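Local coordinates for acyl-CoA N-acyltransferases (NAT) superfamily protein (PDB 6TH0) that probably transfers the acetyl group of acetyl-CoA to N-terminal methionines of transmembrane proteins and to protein lysines, as a plasma-membrane enzyme of the NAA60 subfamily, at residues I71-E76 / K89-L94; S77-L82 / S171-Y176; V95-L100 / R130-H135. One frame throughout, in Å; residues are numbered along the deposited sequence.

How the interactions relate
All three contacts build on the same mixed sheet of the GNAT domain, but at different depths. Interaction 3 is the core one: parallel strands 95-100 and 130-135 combine backbone bonds with a polar aromatic cluster and reach the bound acetyl-CoA. Interaction 1 continues strand 93-102 toward its start, where antiparallel pairing with 71-76 fades into a surface loop held by backbone bonds, with a glutamate packed alongside. Interaction 2 is buried and almost wholly apolar; there the loop 77-82, which follows directly on segment 71-76, packs its side chains on strand 171-176. Glu78 ties interaction 2 to His135 of interaction 3, and Arg130 joins interaction 3 to Glu91 of interaction 1.

Interaction 1. Residues I71-E76 / K89-L94; sequences IVLAKE and KGEGTL
Val72 and Leu94 exchange both backbone bonds as an antiparallel hydrogen-bonded pair: Val72 N reaches Leu94 O at 2.9 Å, and Leu94 N returns to Val72 O at 2.8 Å. Leu73 and Thr93 follow as a non-hydrogen-bonded pair. The ladder closes with Ala74 N to Gly92 O at 2.9 Å, a nearly straight bond (168° at the hydrogen) whose donor is nevertheless tilted 31° from the carbonyl plane; Ala74 is also where the 3-10 segment 74-76 starts. This is the end of the antiparallel pairing between strands 63-73 and 93-102 in the central GNAT sheet, where the two strands part into the loop that joins them. Gly92 has backbone angles at which a side chain would jam against the preceding carbonyl.

Apolar contacts lie on both faces. The CG2 methyl of Thr93 sits between two neighbours, 4.1 Å from Ile71 CG2 and 4.1 Å from Leu73 CD2. On the other face Leu94 CD1 comes within 4.1 Å of Ala74 CA, and Leu94 goes on to pack against Ile79 and Tyr133.

Glu91 contributes the polar side-chain contact. With CG anti to its backbone N (chi1 -162°) and the chain extended, its methylenes cross those of Lys75. A hydrogen bond from Lys75 N to OE2 is modelled, but OE2 sits too close to Lys75 CB, so it is doubtful. Replacing Glu91 by an alanine would probably leave the Lys75 amide without this acceptor and take away the packing partner of the Lys75 methylenes.

The charges themselves do not meet: Lys75 NZ is 6.5 Å from Glu91 OE1, and Lys75 makes a cation-pi contact with Tyr85. If OE2 is placed about right, the carboxylate would serve as an acceptor for the Lys75 amide rather than as a salt-bridge partner.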
# COMPACT_ATOMS: atom_id res chain seq x y z
N ILE A 71 9.59 1.74 3.43
CA ILE A 71 10.67 2.33 2.66
C ILE A 71 11.73 1.26 2.43
O ILE A 71 12.09 0.52 3.36
CB ILE A 71 11.22 3.56 3.39
CG1 ILE A 71 10.06 4.52 3.68
CG2 ILE A 71 12.26 4.24 2.53
CD1 ILE A 71 9.41 5.10 2.44
N VAL A 72 12.25 1.20 1.21
CA VAL A 72 13.16 0.16 0.75
C VAL A 72 14.35 0.83 0.07
O VAL A 72 14.15 1.69 -0.80
CB VAL A 72 12.45 -0.79 -0.24
CG1 VAL A 72 13.34 -1.93 -0.65
CG2 VAL A 72 11.14 -1.31 0.36
N LEU A 73 15.57 0.44 0.44
CA LEU A 73 16.72 0.90 -0.32
C LEU A 73 16.65 0.34 -1.74
O LEU A 73 16.45 -0.87 -1.93
CB LEU A 73 18.02 0.47 0.36
CG LEU A 73 18.40 1.25 1.63
CD1 LEU A 73 19.60 0.62 2.30
CD2 LEU A 73 18.72 2.69 1.24
N ALA A 74 16.81 1.21 -2.73
CA ALA A 74 16.59 0.79 -4.11
C ALA A 74 17.43 -0.44 -4.47
O ALA A 74 16.94 -1.37 -5.12
CB ALA A 74 16.90 1.94 -5.07
N LYS A 75 18.71 -0.45 -4.07
CA LYS A 75 19.58 -1.55 -4.46
C LYS A 75 19.29 -2.84 -3.71
O LYS A 75 19.84 -3.89 -4.08
CB LYS A 75 21.05 -1.17 -4.31
CG LYS A 75 21.55 -0.34 -5.49
CD LYS A 75 22.96 -0.74 -5.92
CE LYS A 75 23.39 -0.03 -7.20
NZ LYS A 75 24.85 -0.20 -7.46
N GLU A 76 18.48 -2.80 -2.66
CA GLU A 76 18.07 -4.00 -1.94
C GLU A 76 16.69 -4.49 -2.37
O GLU A 76 16.17 -5.45 -1.79
CB GLU A 76 18.10 -3.74 -0.43
CG GLU A 76 19.47 -3.30 0.07
CD GLU A 76 19.54 -3.15 1.58
OE1 GLU A 76 20.66 -3.27 2.13
OE2 GLU A 76 18.49 -2.91 2.21
N LYS A 89 23.60 10.73 -8.19
CA LYS A 89 22.49 10.94 -7.26
C LYS A 89 22.55 10.07 -6.01
O LYS A 89 21.87 10.39 -5.01
CB LYS A 89 21.15 10.72 -7.97
CG LYS A 89 20.89 11.72 -9.12
CD LYS A 89 19.45 11.67 -9.61
CE LYS A 89 19.22 12.55 -10.84
NZ LYS A 89 19.69 13.96 -10.64
N GLY A 90 23.32 8.99 -6.02
CA GLY A 90 23.29 8.04 -4.92
C GLY A 90 22.33 6.90 -5.22
O GLY A 90 21.73 6.82 -6.29
N GLU A 91 22.17 6.02 -4.24
CA GLU A 91 21.40 4.81 -4.48
C GLU A 91 19.91 5.11 -4.58
O GLU A 91 19.22 4.65 -5.51
CB GLU A 91 21.67 3.79 -3.38
CG GLU A 91 21.28 2.38 -3.74
CD GLU A 91 21.24 1.47 -2.54
OE1 GLU A 91 22.22 1.45 -1.76
OE2 GLU A 91 20.20 0.79 -2.37
N GLY A 92 19.37 5.86 -3.62
CA GLY A 92 17.96 6.14 -3.63
C GLY A 92 17.12 5.07 -2.96
O GLY A 92 17.60 4.01 -2.54
N THR A 93 15.83 5.38 -2.82
CA THR A 93 14.87 4.52 -2.16
C THR A 93 13.65 4.28 -3.04
O THR A 93 13.48 4.88 -4.10
CB THR A 93 14.39 5.13 -0.84
OG1 THR A 93 13.94 6.47 -1.09
CG2 THR A 93 15.53 5.12 0.22
N LEU A 94 12.81 3.40 -2.55
CA LEU A 94 11.53 3.05 -3.15
C LEU A 94 10.51 2.96 -2.03
O LEU A 94 10.87 2.67 -0.89
CB LEU A 94 11.61 1.73 -3.90
CG LEU A 94 12.45 1.71 -5.16
CD1 LEU A 94 12.79 0.29 -5.55
CD2 LEU A 94 11.69 2.41 -6.27

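Interaction 2. Residues S77-L82 / S171-Y176; sequences SEISDL and SYLFVY
Leu173 and Ile79 meet through their branches. Both methyls of Leu173 face CG2 of Ile79, CD2 the closer: it lies 3.3 Å from CG2, tighter than ordinary van der Waals contact, and CD1 3.8 Å from it. Leu173 presents these methyls because CG is anti to the backbone N (chi1 166°), which carries the isobutyl group out from strand 171-176 toward the loop.

Ile79 meets the strand with both of its branches. While CG2 packs on the Leu173 methyls, CG1 stands between the backbone N and the carbonyl carbon (chi1 62°) and sends CD1 on to Val175 CG1, 3.9 Å away. The Ile79 and Val175 side chains slide past one another in opposite directions. The backbone of Ile79 lies in the type I turn from Ser77 to Ser80, and Leu82 N returns to Ile79 O at 2.8 Å.

In the GNAT fold strand 167-177 runs antiparallel beside strand 129-137. Here the loop between strands 63-73 and 93-102 folds over the face bearing Leu173 and Val175, whereas Phe174 points the other way, onto helix 141-149. Ile79 also touches Tyr133 and Leu94, bridging several strands of the sheet.

The Val175 CG1 methyl that meets Ile79 is approached more loosely by Leu82 CD1, at 4.4 Å. At the other end of the patch Glu78 OE2 passes 4.1 Å from Leu173 CD1, its polar need met by a hydrogen bond to His135 NE2; Asp81 makes a salt bridge to Arg156 of strand 153-164.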
# COMPACT_ATOMS: atom_id res chain seq x y z
N SER A 77 16.06 -3.80 -3.33
CA SER A 77 14.73 -4.17 -3.77
C SER A 77 14.82 -5.19 -4.90
O SER A 77 15.84 -5.28 -5.59
CB SER A 77 13.95 -2.94 -4.26
OG SER A 77 14.48 -2.51 -5.51
N GLU A 78 13.73 -5.93 -5.10
CA GLU A 78 13.73 -6.90 -6.19
C GLU A 78 13.63 -6.26 -7.57
O GLU A 78 13.79 -6.98 -8.56
CB GLU A 78 12.57 -7.87 -6.00
CG GLU A 78 11.22 -7.23 -6.24
CD GLU A 78 10.08 -8.08 -5.71
OE1 GLU A 78 9.96 -8.21 -4.47
OE2 GLU A 78 9.30 -8.61 -6.54
N ILE A 79 13.36 -4.96 -7.67
CA ILE A 79 13.27 -4.31 -8.97
C ILE A 79 14.50 -3.47 -9.25
O ILE A 79 14.50 -2.64 -10.17
CB ILE A 79 11.99 -3.46 -9.09
CG1 ILE A 79 12.00 -2.35 -8.05
CG2 ILE A 79 10.75 -4.33 -8.97
CD1 ILE A 79 10.83 -1.42 -8.15
N SER A 80 15.58 -3.70 -8.51
CA SER A 80 16.81 -2.97 -8.76
C SER A 80 17.28 -3.20 -10.19
O SER A 80 17.95 -2.34 -10.78
CB SER A 80 17.89 -3.40 -7.76
OG SER A 80 19.04 -2.59 -7.90
N ASP A 81 16.96 -4.37 -10.77
CA ASP A 81 17.35 -4.66 -12.14
C ASP A 81 16.65 -3.75 -13.14
O ASP A 81 17.09 -3.67 -14.29
CB ASP A 81 17.05 -6.12 -12.50
CG ASP A 81 15.57 -6.45 -12.40
OD1 ASP A 81 14.95 -6.19 -11.35
OD2 ASP A 81 15.01 -6.94 -13.40
N LEU A 82 15.58 -3.08 -12.74
CA LEU A 82 14.80 -2.28 -13.67
C LEU A 82 15.23 -0.82 -13.68
O LEU A 82 14.74 -0.05 -14.52
CB LEU A 82 13.32 -2.35 -13.30
CG LEU A 82 12.63 -3.71 -13.23
CD1 LEU A 82 11.20 -3.49 -12.79
CD2 LEU A 82 12.69 -4.42 -14.58
N SER A 171 1.63 -13.81 -7.72
CA SER A 171 1.43 -12.37 -7.64
C SER A 171 1.90 -11.72 -8.93
O SER A 171 2.62 -12.32 -9.74
CB SER A 171 2.18 -11.76 -6.45
OG SER A 171 3.58 -11.80 -6.69
N TYR A 172 1.42 -10.50 -9.16
CA TYR A 172 1.98 -9.62 -10.18
C TYR A 172 2.77 -8.51 -9.50
O TYR A 172 2.29 -7.90 -8.54
CB TYR A 172 0.91 -8.99 -11.06
CG TYR A 172 0.25 -9.92 -12.03
CD1 TYR A 172 0.99 -10.62 -12.96
CD2 TYR A 172 -1.13 -10.05 -12.05
CE1 TYR A 172 0.37 -11.45 -13.88
CE2 TYR A 172 -1.76 -10.87 -12.98
CZ TYR A 172 -1.00 -11.58 -13.87
OH TYR A 172 -1.61 -12.40 -14.77
N LEU A 173 3.97 -8.25 -10.01
CA LEU A 173 4.75 -7.09 -9.59
C LEU A 173 4.27 -5.85 -10.36
O LEU A 173 4.18 -5.89 -11.58
CB LEU A 173 6.22 -7.32 -9.87
CG LEU A 173 7.12 -6.07 -9.81
CD1 LEU A 173 7.22 -5.59 -8.37
CD2 LEU A 173 8.52 -6.33 -10.40
N PHE A 174 3.92 -4.77 -9.64
CA PHE A 174 3.51 -3.52 -10.27
C PHE A 174 4.46 -2.42 -9.83
O PHE A 174 4.84 -2.37 -8.67
CB PHE A 174 2.08 -3.08 -9.90
CG PHE A 174 1.00 -3.68 -10.75
CD1 PHE A 174 0.52 -3.00 -11.85
CD2 PHE A 174 0.42 -4.90 -10.41
CE1 PHE A 174 -0.51 -3.55 -12.63
CE2 PHE A 174 -0.59 -5.44 -11.16
CZ PHE A 174 -1.06 -4.77 -12.27
N VAL A 175 4.88 -1.55 -10.77
CA VAL A 175 5.82 -0.48 -10.45
C VAL A 175 5.31 0.83 -11.03
O VAL A 175 4.67 0.85 -12.09
CB VAL A 175 7.25 -0.78 -10.96
CG1 VAL A 175 7.75 -2.10 -10.41
CG2 VAL A 175 7.29 -0.77 -12.48
N TYR A 176 5.51 1.91 -10.28
CA TYR A 176 5.35 3.27 -10.79
C TYR A 176 6.64 4.03 -10.54
O TYR A 176 6.92 4.43 -9.40
CB TYR A 176 4.17 3.99 -10.13
CG TYR A 176 3.92 5.36 -10.72
CD1 TYR A 176 3.20 5.52 -11.90
CD2 TYR A 176 4.40 6.50 -10.10
CE1 TYR A 176 2.97 6.77 -12.44
CE2 TYR A 176 4.18 7.76 -10.63
CZ TYR A 176 3.46 7.88 -11.80
OH TYR A 176 3.25 9.14 -12.33

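Interaction 3. Residues V95-L100 / R130-H135; sequences VYILTL and RGVYLH. With ACO (acetyl coenzyme *a), chain C.
Tyr96 holds CG anti to its backbone N (chi1 -178°), while Tyr133 turns its CG between the backbone N and the carbonyl carbon (chi1 75°); the two rings thereby meet edge to face. The edge of Tyr96 is directed at the face of Tyr133, with CD1 of Tyr96 3.3 Å from CE2 of Tyr133, offset toward the rim, and the planes at 60°. The strands carrying them, 93-102 and 129-137, are the parallel pair of a beta-alpha-beta unit crossed over by helix 111-123, at the centre of the GNAT fold.

The backbones alternate donors and acceptors in parallel fashion: Val95 N binds Gly131 O, Tyr133 N binds Val95 O, and Ile97 N binds Tyr133 O at 2.9 Å. On the face opposite the tyrosines, Ile97 CD1 lies 3.7 Å from Val132 CG1, and both residues pack with Val95 beneath helix 111-123.

The Tyr96 hydroxyl extends the aromatic cluster to His135, meeting ND1 at 2.7 Å, near the plane of both rings; either partner could be the donor. NE2 of the same imidazole bonds to Glu78 and Phe161 stacks on the ring, which together should fix its rotation. Beyond Ile97 the strands diverge, and a water fills in for direct pairing: it donates to Ile97 O (2.8 Å) and accepts from His135 N (2.9 Å), with a weak third bond to Tyr96 OH.

Leu98 and Thr99 form a classic beta bulge opposite Thr68. Both strands then reach the cofactor: from strand 129-137, His135 O faces the acetyl methyl, CH3, of acetyl-CoA, and past the bulge Leu100 O accepts an almost straight hydrogen bond of 2.9 Å from pantetheine N4P.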
# COMPACT_ATOMS: atom_id res chain seq x y z
N VAL A 95 9.25 3.24 -2.36
CA VAL A 95 8.13 2.99 -1.45
C VAL A 95 7.44 1.72 -1.91
O VAL A 95 7.11 1.58 -3.09
CB VAL A 95 7.16 4.18 -1.42
CG1 VAL A 95 5.99 3.89 -0.49
CG2 VAL A 95 7.90 5.45 -0.97
N TYR A 96 7.26 0.77 -0.98
CA TYR A 96 6.61 -0.51 -1.24
C TYR A 96 5.25 -0.54 -0.55
O TYR A 96 5.18 -0.56 0.68
CB TYR A 96 7.49 -1.66 -0.74
CG TYR A 96 6.94 -3.05 -1.01
CD1 TYR A 96 6.99 -3.61 -2.28
CD2 TYR A 96 6.37 -3.80 0.02
CE1 TYR A 96 6.48 -4.87 -2.54
CE2 TYR A 96 5.86 -5.06 -0.22
CZ TYR A 96 5.91 -5.60 -1.49
OH TYR A 96 5.41 -6.86 -1.71
N ILE A 97 4.17 -0.60 -1.34
CA ILE A 97 2.86 -0.71 -0.72
C ILE A 97 2.68 -2.12 -0.20
O ILE A 97 2.88 -3.10 -0.95
CB ILE A 97 1.74 -0.34 -1.71
CG1 ILE A 97 1.76 1.17 -1.99
CG2 ILE A 97 0.36 -0.81 -1.14
CD1 ILE A 97 0.94 1.56 -3.20
N LEU A 98 2.35 -2.24 1.08
CA LEU A 98 2.15 -3.50 1.77
C LEU A 98 0.67 -3.91 1.71
O LEU A 98 0.34 -4.99 1.22
CB LEU A 98 2.57 -3.39 3.22
CG LEU A 98 4.07 -3.11 3.48
CD1 LEU A 98 4.24 -2.46 4.83
CD2 LEU A 98 4.79 -4.43 3.46
N THR A 99 -0.21 -3.06 2.22
CA THR A 99 -1.62 -3.40 2.27
C THR A 99 -2.46 -2.21 1.82
O THR A 99 -2.05 -1.06 1.88
CB THR A 99 -2.06 -3.84 3.67
OG1 THR A 99 -2.07 -2.71 4.55
CG2 THR A 99 -1.14 -4.93 4.22
N LEU A 100 -3.68 -2.53 1.36
CA LEU A 100 -4.62 -1.52 0.89
C LEU A 100 -6.00 -2.15 1.03
O LEU A 100 -6.14 -3.32 0.67
CB LEU A 100 -4.34 -1.14 -0.56
CG LEU A 100 -5.42 -0.37 -1.31
CD1 LEU A 100 -5.44 1.08 -0.84
CD2 LEU A 100 -5.18 -0.45 -2.81
N ARG A 130 12.59 6.80 -5.88
CA ARG A 130 12.48 6.53 -7.31
C ARG A 130 11.09 6.11 -7.74
O ARG A 130 10.82 6.07 -8.95
CB ARG A 130 13.47 5.43 -7.72
CG ARG A 130 14.93 5.78 -7.40
CD ARG A 130 15.88 4.65 -7.78
NE ARG A 130 17.28 5.00 -7.60
CZ ARG A 130 18.04 5.60 -8.52
NH1 ARG A 130 17.53 5.92 -9.70
NH2 ARG A 130 19.31 5.88 -8.26
N GLY A 131 10.20 5.86 -6.80
CA GLY A 131 8.86 5.47 -7.17
C GLY A 131 8.25 4.53 -6.16
O GLY A 131 8.70 4.44 -5.01
N VAL A 132 7.21 3.83 -6.61
CA VAL A 132 6.37 2.96 -5.79
C VAL A 132 6.27 1.60 -6.47
O VAL A 132 6.16 1.53 -7.70
CB VAL A 132 4.96 3.57 -5.61
CG1 VAL A 132 4.08 2.71 -4.68
CG2 VAL A 132 5.06 5.03 -5.12
N TYR A 133 6.33 0.53 -5.69
CA TYR A 133 6.06 -0.81 -6.22
C TYR A 133 5.30 -1.63 -5.18
O TYR A 133 5.14 -1.23 -4.03
CB TYR A 133 7.35 -1.53 -6.69
CG TYR A 133 8.30 -2.09 -5.64
CD1 TYR A 133 9.06 -1.26 -4.81
CD2 TYR A 133 8.48 -3.47 -5.52
CE1 TYR A 133 9.93 -1.80 -3.86
CE2 TYR A 133 9.36 -4.01 -4.59
CZ TYR A 133 10.09 -3.18 -3.76
OH TYR A 133 10.97 -3.73 -2.83
N LEU A 134 4.76 -2.75 -5.64
CA LEU A 134 3.94 -3.61 -4.81
C LEU A 134 3.70 -4.91 -5.56
O LEU A 134 4.02 -5.03 -6.75
CB LEU A 134 2.62 -2.93 -4.45
CG LEU A 134 1.72 -2.75 -5.68
CD1 LEU A 134 0.29 -2.79 -5.22
CD2 LEU A 134 2.00 -1.46 -6.47
N HIS A 135 3.08 -5.85 -4.87
CA HIS A 135 2.64 -7.10 -5.46
C HIS A 135 1.14 -7.22 -5.27
O HIS A 135 0.61 -6.88 -4.22
CB HIS A 135 3.36 -8.30 -4.83
CG HIS A 135 4.84 -8.33 -5.10
ND1 HIS A 135 5.75 -7.71 -4.28
CD2 HIS A 135 5.55 -8.92 -6.08
CE1 HIS A 135 6.97 -7.92 -4.75
NE2 HIS A 135 6.87 -8.65 -5.85
N1A ACO C . -19.00 5.90 -9.51
C2A ACO C . -18.96 4.59 -9.94
N3A ACO C . -17.95 3.71 -9.99
C4A ACO C . -16.77 4.25 -9.51
C5A ACO C . -16.64 5.59 -9.03
C6A ACO C . -17.80 6.39 -9.05
N6A ACO C . -17.75 7.68 -8.59
N7A ACO C . -15.34 5.86 -8.60
C8A ACO C . -14.68 4.70 -8.83
N9A ACO C . -15.49 3.71 -9.38
C1B ACO C . -15.12 2.35 -9.76
C2B ACO C . -13.66 2.23 -10.41
O2B ACO C . -13.72 2.57 -11.73
C3B ACO C . -13.58 0.65 -10.19
O3B ACO C . -14.42 0.14 -11.11
P3B ACO C . -13.90 -1.51 -11.72
O7A ACO C . -14.25 -2.26 -10.47
O8A ACO C . -14.80 -1.74 -12.93
O9A ACO C . -12.43 -1.26 -11.94
C4B ACO C . -14.12 0.49 -8.73
O4B ACO C . -15.14 1.52 -8.56
C5B ACO C . -12.99 0.58 -7.69
O5B ACO C . -12.24 1.75 -7.84
P1A ACO C . -12.05 2.44 -6.35
O1A ACO C . -13.38 2.81 -5.80
O2A ACO C . -10.95 3.45 -6.48
O3A ACO C . -11.42 1.31 -5.25
P2A ACO C . -12.35 0.96 -4.01
O4A ACO C . -12.36 2.03 -2.98
O5A ACO C . -13.62 0.24 -4.38
O6A ACO C . -11.44 -0.28 -3.19
CBP ACO C . -10.08 -2.26 -3.27
CCP ACO C . -10.75 -1.07 -4.09
CDP ACO C . -9.00 -1.65 -2.40
CEP ACO C . -9.47 -3.29 -4.23
CAP ACO C . -11.23 -2.87 -2.42
OAP ACO C . -12.12 -3.62 -3.24
C9P ACO C . -10.76 -3.80 -1.31
O9P ACO C . -10.60 -3.39 -0.19
N8P ACO C . -10.61 -5.14 -1.60
C7P ACO C . -10.16 -6.13 -0.56
C6P ACO C . -8.75 -5.85 -0.13
C5P ACO C . -7.89 -6.07 -1.32
O5P ACO C . -8.07 -6.93 -2.17
N4P ACO C . -6.82 -5.21 -1.46
C3P ACO C . -5.99 -5.42 -2.65
C2P ACO C . -4.59 -5.01 -2.36
S1P ACO C . -3.58 -5.33 -3.89
C ACO C . -3.13 -7.02 -3.48
O ACO C . -3.60 -7.97 -4.04
CH3 ACO C . -2.19 -7.20 -2.40
O HOH W 1 2.57 -5.68 -2.02